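Putative uncharacterized protein (Dictyostelium purpureum, PDB 4R12) probably serves as an essential, putatively substrate-recruiting subunit of gamma-secretase, the complex that cleaves membrane proteins such as Notch receptors within the membrane. Local coordinates at residues N428-V431 with Y432-T436; S487-G490 with T491-T495. All coordinates share one frame; numbering follows the deposited sequence.

Contact 1. Residues N428-V431 with Y432-T436; sequences NDIV and YILST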
loop_
_atom_site.group_PDB
_atom_site.type_symbol
_atom_site.label_atom_id
_atom_site.label_comp_id
_atom_site.label_asym_id
_atom_site.label_seq_id
_atom_site.Cartn_x
_atom_site.Cartn_y
_atom_site.Cartn_z
ATOM N N ASN A 428 -10.259 -18.614 1.464
ATOM C CA ASN A 428 -9.800 -19.947 1.864
ATOM C C ASN A 428 -9.272 -20.758 0.668
ATOM O O ASN A 428 -8.174 -21.324 0.718
ATOM C CB ASN A 428 -10.933 -20.713 2.546
ATOM C CG ASN A 428 -11.211 -20.219 3.974
ATOM O OD1 ASN A 428 -10.545 -19.321 4.483
ATOM N ND2 ASN A 428 -12.204 -20.823 4.619
ATOM N N ASP A 429 -10.063 -20.784 -0.400
ATOM C CA ASP A 429 -9.681 -21.457 -1.641
ATOM C C ASP A 429 -8.371 -20.918 -2.207
ATOM O O ASP A 429 -7.486 -21.698 -2.569
ATOM C CB ASP A 429 -10.801 -21.337 -2.682
ATOM C CG ASP A 429 -11.862 -22.421 -2.519
ATOM O OD1 ASP A 429 -11.610 -23.373 -1.755
ATOM O OD2 ASP A 429 -12.926 -22.332 -3.164
ATOM N N ILE A 430 -8.228 -19.591 -2.269
ATOM C CA ILE A 430 -7.008 -19.009 -2.804
ATOM C C ILE A 430 -5.797 -19.360 -1.918
ATOM O O ILE A 430 -4.730 -19.729 -2.440
ATOM C CB ILE A 430 -7.167 -17.472 -2.978
ATOM C CG1 ILE A 430 -8.213 -17.197 -4.072
ATOM C CG2 ILE A 430 -5.832 -16.814 -3.336
ATOM C CD1 ILE A 430 -8.620 -15.716 -4.226
ATOM N N VAL A 431 -5.955 -19.283 -0.590
ATOM C CA VAL A 431 -4.858 -19.663 0.300
ATOM C C VAL A 431 -4.499 -21.146 0.119
ATOM O O VAL A 431 -3.316 -21.506 0.010
ATOM C CB VAL A 431 -5.188 -19.393 1.781
ATOM C CG1 VAL A 431 -4.058 -19.892 2.691
ATOM C CG2 VAL A 431 -5.423 -17.894 1.998
ATOM N N TYR A 432 -5.511 -21.998 0.065
ATOM C CA TYR A 432 -5.261 -23.422 -0.142
ATOM C C TYR A 432 -4.553 -23.692 -1.464
ATOM O O TYR A 432 -3.545 -24.419 -1.514
ATOM C CB TYR A 432 -6.560 -24.232 -0.093
ATOM C CG TYR A 432 -6.285 -25.690 -0.402
ATOM C CD1 TYR A 432 -5.661 -26.500 0.540
ATOM C CD2 TYR A 432 -6.591 -26.241 -1.651
ATOM C CE1 TYR A 432 -5.377 -27.837 0.276
ATOM C CE2 TYR A 432 -6.302 -27.581 -1.928
ATOM C CZ TYR A 432 -5.690 -28.371 -0.958
ATOM O OH TYR A 432 -5.387 -29.692 -1.199
ATOM N N ILE A 433 -5.079 -23.112 -2.540
ATOM C CA ILE A 433 -4.509 -23.359 -3.853
ATOM C C ILE A 433 -3.076 -22.829 -3.925
ATOM O O ILE A 433 -2.185 -23.535 -4.392
ATOM C CB ILE A 433 -5.391 -22.735 -4.962
ATOM C CG1 ILE A 433 -6.735 -23.466 -5.009
ATOM C CG2 ILE A 433 -4.695 -22.806 -6.317
ATOM C CD1 ILE A 433 -7.833 -22.709 -5.747
ATOM N N LEU A 434 -2.837 -21.607 -3.443
ATOM C CA LEU A 434 -1.488 -21.052 -3.530
ATOM C C LEU A 434 -0.498 -21.798 -2.627
ATOM O O LEU A 434 0.656 -21.994 -3.005
ATOM C CB LEU A 434 -1.483 -19.553 -3.195
ATOM C CG LEU A 434 -2.147 -18.659 -4.258
ATOM C CD1 LEU A 434 -2.233 -17.211 -3.767
ATOM C CD2 LEU A 434 -1.418 -18.723 -5.630
ATOM N N SER A 435 -0.946 -22.209 -1.442
ATOM C CA SER A 435 -0.084 -22.968 -0.530
ATOM C C SER A 435 0.347 -24.294 -1.155
ATOM O O SER A 435 1.517 -24.650 -1.135
ATOM C CB SER A 435 -0.796 -23.247 0.793
ATOM O OG SER A 435 -1.202 -22.041 1.419
ATOM N N THR A 436 -0.619 -25.004 -1.720
ATOM C CA THR A 436 -0.371 -26.302 -2.344
ATOM C C THR A 436 0.523 -26.139 -3.582
ATOM O O THR A 436 1.439 -26.936 -3.822
ATOM C CB THR A 436 -1.701 -26.971 -2.716
ATOM O OG1 THR A 436 -2.482 -27.156 -1.524
ATOM C CG2 THR A 436 -1.466 -28.339 -3.391
#

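Contact 2. Residues S487-G490 with T491-T495; sequences SVFG and TSLTT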
loop_
_atom_site.group_PDB
_atom_site.type_symbol
_atom_site.label_atom_id
_atom_site.label_comp_id
_atom_site.label_asym_id
_atom_site.label_seq_id
_atom_site.Cartn_x
_atom_site.Cartn_y
_atom_site.Cartn_z
ATOM N N SER A 487 3.894 6.197 3.272
ATOM C CA SER A 487 4.369 7.401 3.966
ATOM C C SER A 487 5.826 7.673 3.571
ATOM O O SER A 487 6.246 7.333 2.450
ATOM C CB SER A 487 4.202 7.263 5.499
ATOM O OG SER A 487 4.558 8.449 6.173
ATOM N N VAL A 488 6.590 8.306 4.456
ATOM C CA VAL A 488 7.922 8.773 4.086
ATOM C C VAL A 488 9.037 7.854 4.566
ATOM O O VAL A 488 8.925 7.186 5.598
ATOM C CB VAL A 488 8.178 10.206 4.607
ATOM C CG1 VAL A 488 7.233 11.175 3.916
ATOM C CG2 VAL A 488 8.023 10.285 6.124
ATOM N N PHE A 489 10.119 7.825 3.795
ATOM C CA PHE A 489 11.210 6.907 4.055
ATOM C C PHE A 489 11.923 7.189 5.368
ATOM O O PHE A 489 12.281 6.265 6.094
ATOM C CB PHE A 489 12.230 6.942 2.919
ATOM C CG PHE A 489 13.432 6.089 3.176
ATOM C CD1 PHE A 489 13.378 4.721 2.970
ATOM C CD2 PHE A 489 14.613 6.648 3.654
ATOM C CE1 PHE A 489 14.482 3.920 3.226
ATOM C CE2 PHE A 489 15.726 5.859 3.906
ATOM C CZ PHE A 489 15.665 4.496 3.694
ATOM N N GLY A 490 12.143 8.466 5.657
ATOM C CA GLY A 490 12.926 8.864 6.816
ATOM C C GLY A 490 13.637 10.168 6.525
ATOM O O GLY A 490 13.490 10.720 5.435
ATOM N N THR A 491 14.410 10.666 7.489
ATOM C CA THR A 491 15.118 11.934 7.313
ATOM C C THR A 491 16.509 11.753 6.717
ATOM O O THR A 491 17.118 12.717 6.252
ATOM C CB THR A 491 15.245 12.682 8.641
ATOM O OG1 THR A 491 15.654 11.764 9.662
ATOM C CG2 THR A 491 13.904 13.270 9.039
ATOM N N SER A 492 17.008 10.519 6.746
ATOM C CA SER A 492 18.284 10.168 6.125
ATOM C C SER A 492 18.356 8.656 5.929
ATOM O O SER A 492 17.432 7.940 6.294
ATOM C CB SER A 492 19.461 10.634 6.979
ATOM O OG SER A 492 19.656 9.755 8.075
ATOM N N LEU A 493 19.462 8.168 5.381
ATOM C CA LEU A 493 19.643 6.730 5.216
ATOM C C LEU A 493 19.894 6.025 6.550
ATOM O O LEU A 493 19.811 4.801 6.642
ATOM C CB LEU A 493 20.789 6.453 4.241
ATOM C CG LEU A 493 20.442 6.740 2.780
ATOM C CD1 LEU A 493 21.692 6.728 1.898
ATOM C CD2 LEU A 493 19.414 5.718 2.284
ATOM N N THR A 494 20.181 6.800 7.588
ATOM C CA THR A 494 20.454 6.230 8.899
ATOM C C THR A 494 19.342 6.545 9.898
ATOM O O THR A 494 19.422 6.189 11.075
ATOM C CB THR A 494 21.789 6.738 9.443
ATOM O OG1 THR A 494 21.676 8.131 9.752
ATOM C CG2 THR A 494 22.868 6.553 8.392
ATOM N N THR A 495 18.301 7.223 9.434
ATOM C CA THR A 495 17.173 7.520 10.300
ATOM C C THR A 495 15.872 7.114 9.627
ATOM O O THR A 495 15.062 7.972 9.278
ATOM C CB THR A 495 17.111 9.018 10.677
ATOM O OG1 THR A 495 17.070 9.814 9.484
ATOM C CG2 THR A 495 18.320 9.411 11.500
#

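Contact 1. Residues N428-V431 with Y432-T436
N428 and Y432 open a run of i to i+4 backbone bonds that marks residues 428-436 as one continuous alpha-helix, part of helix 427-441 in the nicastrin large lobe. Y432 N donates to N428 O, I433 N to D429 O and L434 N to I430 O, each at 2.8 Å and within a degree of 166° at the hydrogen; S435 N reaches V431 O at 2.9 Å with a more bent 157°. Among the side chains, the apolar contact is between I430 and L434, one turn apart and pointing the same way: I430 CG2 lies 3.6 Å from L434 CD1. I430 places CG2 anti to its backbone N, on the side of its carbonyl carbon, which carries the methyl forward along the helix to its neighbour. Both residues also pack on T243 of helix 234-252, while V431 and S435 meet V247 of that helix. I433 lays its CG1 against the carbonyl of D429, with CG1 3.1 Å from D429 O, and its side chain continues onto I370 and F372 of strand 370-374. The carboxylate of D429 is bonded to T369 OG1 and Y365 OH, and the Y432 ring meets Y365 edge-to-face. T436 OG1 bonds to Y432 O at 2.9 Å and also sits over one face of the Y432 ring, displaced toward its rim. The buried S435 hydroxyl is satisfied by its own helix: OG donates to V431 O at 2.6 Å from above the carbonyl plane, on the face opposite to S435 N.

Contact 2. Residues S487-G490 with T491-T495
F489 and L493 form the apolar part of this local loop contact, with F489 CE2 4.0 Å from L493 CD2. The backbone oxygen of S492 also lies beside the ring, S492 O being 3.6 Å from F489 CE2, and both neighbours approach the ring obliquely. CG stands anti to the F489 backbone N (chi1 176°), which swings the ring forward along the chain to the leucine. Beyond the loop the pair has shared neighbours, since both side chains touch L549 and N547, and F489 also rests on Q198 of strand 192-203. Replacing F489, for instance by an alanine, would probably leave L493 CD2 without its ring partner and open a gap beside L549 and N547.

G490 CA approaches T495 O at 3.4 Å in a CA-H...O contact with an angle of 127° at the hydrogen. The phi angle of G490 is positive, and in this conformation a beta carbon on G490 would collide with the carbonyl O of F489, with T495 O and with T491 N. The chain then changes direction at T491 and folds into a type I beta turn from S492 to T495, closed by a weak bond from T495 N to S492 O. This turn leads into the short strand 495-496, and T491 N donates to T495 O at 3.3 Å, which brings T491 back against T495 across the turn.

Side-chain hydroxyls add bonds within the turn. T494 N donates to S492 OG at 3.0 Å and 151°, an ST turn superposed on the beta turn. S492 OG is also hydrogen-bonded to T495 OG1, at 2.9 Å, with either hydroxyl a possible donor.

In the fold
Contacts 1 and 2 occur in series along the chain and lie on opposite sides of its centre, with their own centres 36 Å apart and their nearest atoms about 25 Å apart, so they do not touch. Contact 1 belongs to the large lobe, where its helix packs against helix 234-252 and strand 370-374; contact 2 sits in the loop between helix 452-463 and strand 495-496, against strands 192-203 and 542-548. Both are structural packing within the fold, and no catalytic or substrate role is assigned to them here. A bound N-acetylglucosamine lies about 9 Å from the side chain of D429 in contact 1, too far to touch it.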